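Local coordinates for probable leucine/isoleucine/valine-binding protein (Rhodopirellula baltica, PDB 4KV7) that probably binds leucine, isoleucine, valine or related small ligands as a periplasmic solute-binding protein of the leucine-binding family, at residues D171-G176 with V186-L191. The protein carries 1 engineered substitution. Numbering follows the deposited sequence. Where two conformers were deposited one is given.
Sequences DGFFGG and VKVSSL
Lys187 O, at the start of the tight turn that brings Val188 and Leu191 against Phe173, receives a bond from the backbone N of Ser190 at 3.0 Å. A second, from Ser190 OG at 2.6 Å, holds for one of two deposited conformers of the serine and is therefore less certain. A weak bond from Leu191 N to Val188 O continues the same short 3-10 turn. No hydrogen bond joins residues 186-191 to residues 171-176; the meeting is wholly apolar and centres on one aromatic ring. Phe173 extends away from its helix because CG is turned opposite the backbone N (chi1 178°), and the far end of the ring meets both aliphatic residues, from two different sides. Val188 comes in at the ring edge, near its plane, its CG2 methyl 3.5 Å from Phe173 CE2. Leu191 meets the CE1 corner obliquely, CD2 lying 3.6 Å from Phe173 CE1, while its CB settles 3.9 Å from the same carbon. CZ, between these corners, touches both methyls. The elements belong to a beta-alpha-beta crossover in one lobe of the periplasmic binding protein fold: helix 167-183 links the neighbouring parallel strands 159-164 and 193-196, and the turn leads from the helix into the second strand. Phe173 also reaches the sheet, packing edge-to-face with Phe161 and stacking with His193. An alanine here would remove the whole ring and is likely to open a gap between helix and turn, leaving the Leu191 and Val188 methyls without their aromatic partner. Farther along the helix, Leu177 touches Val188 and Leu191, and Ile180 adds to the cover over the buried leucine, whereas Val188 remains exposed at the outer margin.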
loop_
_atom_site.group_PDB
_atom_site.type_symbol
_atom_site.label_atom_id
_atom_site.label_comp_id
_atom_site.label_asym_id
_atom_site.label_seq_id
_atom_site.Cartn_x
_atom_site.Cartn_y
_atom_site.Cartn_z
ATOM N N ASP A 171 -3.181 -13.733 0.287
ATOM C CA ASP A 171 -3.994 -12.932 -0.612
ATOM C C ASP A 171 -3.295 -12.679 -1.947
ATOM O O ASP A 171 -3.911 -12.794 -3.011
ATOM C CB ASP A 171 -4.396 -11.620 0.054
ATOM C CG ASP A 171 -5.556 -10.959 -0.652
ATOM O OD1 ASP A 171 -6.689 -11.428 -0.455
ATOM O OD2 ASP A 171 -5.330 -9.998 -1.399
ATOM N N GLY A 172 -2.010 -12.348 -1.905
ATOM C CA GLY A 172 -1.258 -12.148 -3.131
ATOM C C GLY A 172 -1.108 -13.427 -3.940
ATOM O O GLY A 172 -1.236 -13.420 -5.174
ATOM N N PHE A 173 -0.827 -14.526 -3.250
ATOM C CA PHE A 173 -0.746 -15.830 -3.891
ATOM C C PHE A 173 -2.052 -16.193 -4.585
ATOM O O PHE A 173 -2.055 -16.630 -5.737
ATOM C CB PHE A 173 -0.376 -16.901 -2.868
ATOM C CG PHE A 173 -0.316 -18.277 -3.456
ATOM C CD1 PHE A 173 0.714 -18.638 -4.324
ATOM C CD2 PHE A 173 -1.286 -19.219 -3.143
ATOM C CE1 PHE A 173 0.761 -19.910 -4.868
ATOM C CE2 PHE A 173 -1.237 -20.492 -3.681
ATOM C CZ PHE A 173 -0.212 -20.837 -4.543
ATOM N N PHE A 174 -3.161 -16.024 -3.886
ATOM C CA PHE A 174 -4.452 -16.345 -4.471
ATOM C C PHE A 174 -4.775 -15.454 -5.668
ATOM O O PHE A 174 -5.383 -15.914 -6.638
ATOM C CB PHE A 174 -5.539 -16.304 -3.400
ATOM C CG PHE A 174 -5.419 -17.413 -2.382
ATOM C CD1 PHE A 174 -4.960 -18.665 -2.757
ATOM C CD2 PHE A 174 -5.744 -17.196 -1.050
ATOM C CE1 PHE A 174 -4.843 -19.691 -1.822
ATOM C CE2 PHE A 174 -5.630 -18.213 -0.109
ATOM C CZ PHE A 174 -5.177 -19.458 -0.498
ATOM N N GLY A 175 -4.347 -14.194 -5.626
ATOM C CA GLY A 175 -4.478 -13.320 -6.783
ATOM C C GLY A 175 -3.681 -13.846 -7.965
ATOM O O GLY A 175 -4.168 -13.879 -9.098
ATOM N N GLY A 176 -2.451 -14.267 -7.713
ATOM C CA GLY A 176 -1.626 -14.840 -8.759
ATOM C C GLY A 176 -2.207 -16.116 -9.339
ATOM O O GLY A 176 -2.214 -16.313 -10.559
ATOM N N VAL A 186 -4.906 -25.187 -13.583
ATOM C CA VAL A 186 -3.840 -25.688 -12.720
ATOM C C VAL A 186 -4.408 -26.065 -11.360
ATOM O O VAL A 186 -5.427 -25.521 -10.933
ATOM C CB VAL A 186 -2.734 -24.622 -12.487
ATOM C CG1 VAL A 186 -1.990 -24.310 -13.775
ATOM C CG2 VAL A 186 -3.322 -23.351 -11.896
ATOM N N LYS A 187 -3.747 -26.997 -10.681
ATOM C CA LYS A 187 -4.050 -27.281 -9.283
ATOM C C LYS A 187 -3.217 -26.349 -8.419
ATOM O O LYS A 187 -2.068 -26.046 -8.755
ATOM C CB LYS A 187 -3.716 -28.730 -8.940
ATOM C CG LYS A 187 -4.437 -29.755 -9.798
ATOM C CD LYS A 187 -5.938 -29.759 -9.531
ATOM C CE LYS A 187 -6.672 -30.668 -10.505
ATOM N NZ LYS A 187 -8.153 -30.616 -10.331
ATOM N N VAL A 188 -3.777 -25.890 -7.306
ATOM C CA VAL A 188 -3.059 -24.933 -6.470
ATOM C C VAL A 188 -1.718 -25.501 -5.975
ATOM O O VAL A 188 -0.740 -24.767 -5.858
ATOM C CB VAL A 188 -3.928 -24.388 -5.304
ATOM C CG1 VAL A 188 -4.269 -25.487 -4.314
ATOM C CG2 VAL A 188 -3.225 -23.228 -4.606
ATOM N N SER A 189 -1.662 -26.810 -5.737
ATOM C CA SER A 189 -0.444 -27.447 -5.221
ATOM C C SER A 189 0.701 -27.464 -6.237
ATOM O O SER A 189 1.853 -27.722 -5.876
ATOM C CB SER A 189 -0.737 -28.879 -4.765
ATOM O OG SER A 189 -1.117 -29.689 -5.867
ATOM N N SER A 190 0.391 -27.187 -7.500
ATOM C CA SER A 190 1.396 -27.229 -8.556
ATOM C C SER A 190 2.261 -25.968 -8.609
ATOM O O SER A 190 3.373 -25.999 -9.125
ATOM C CB SER A 190 0.735 -27.460 -9.917
ATOM O OG SER A 190 -0.005 -26.324 -10.325
ATOM N N LEU A 191 1.751 -24.860 -8.086
ATOM C CA LEU A 191 2.474 -23.594 -8.188
ATOM C C LEU A 191 3.718 -23.570 -7.302
ATOM O O LEU A 191 3.687 -24.042 -6.162
ATOM C CB LEU A 191 1.570 -22.421 -7.806
ATOM C CG LEU A 191 0.612 -21.878 -8.870
ATOM C CD1 LEU A 191 -0.412 -22.909 -9.317
ATOM C CD2 LEU A 191 -0.094 -20.639 -8.339
#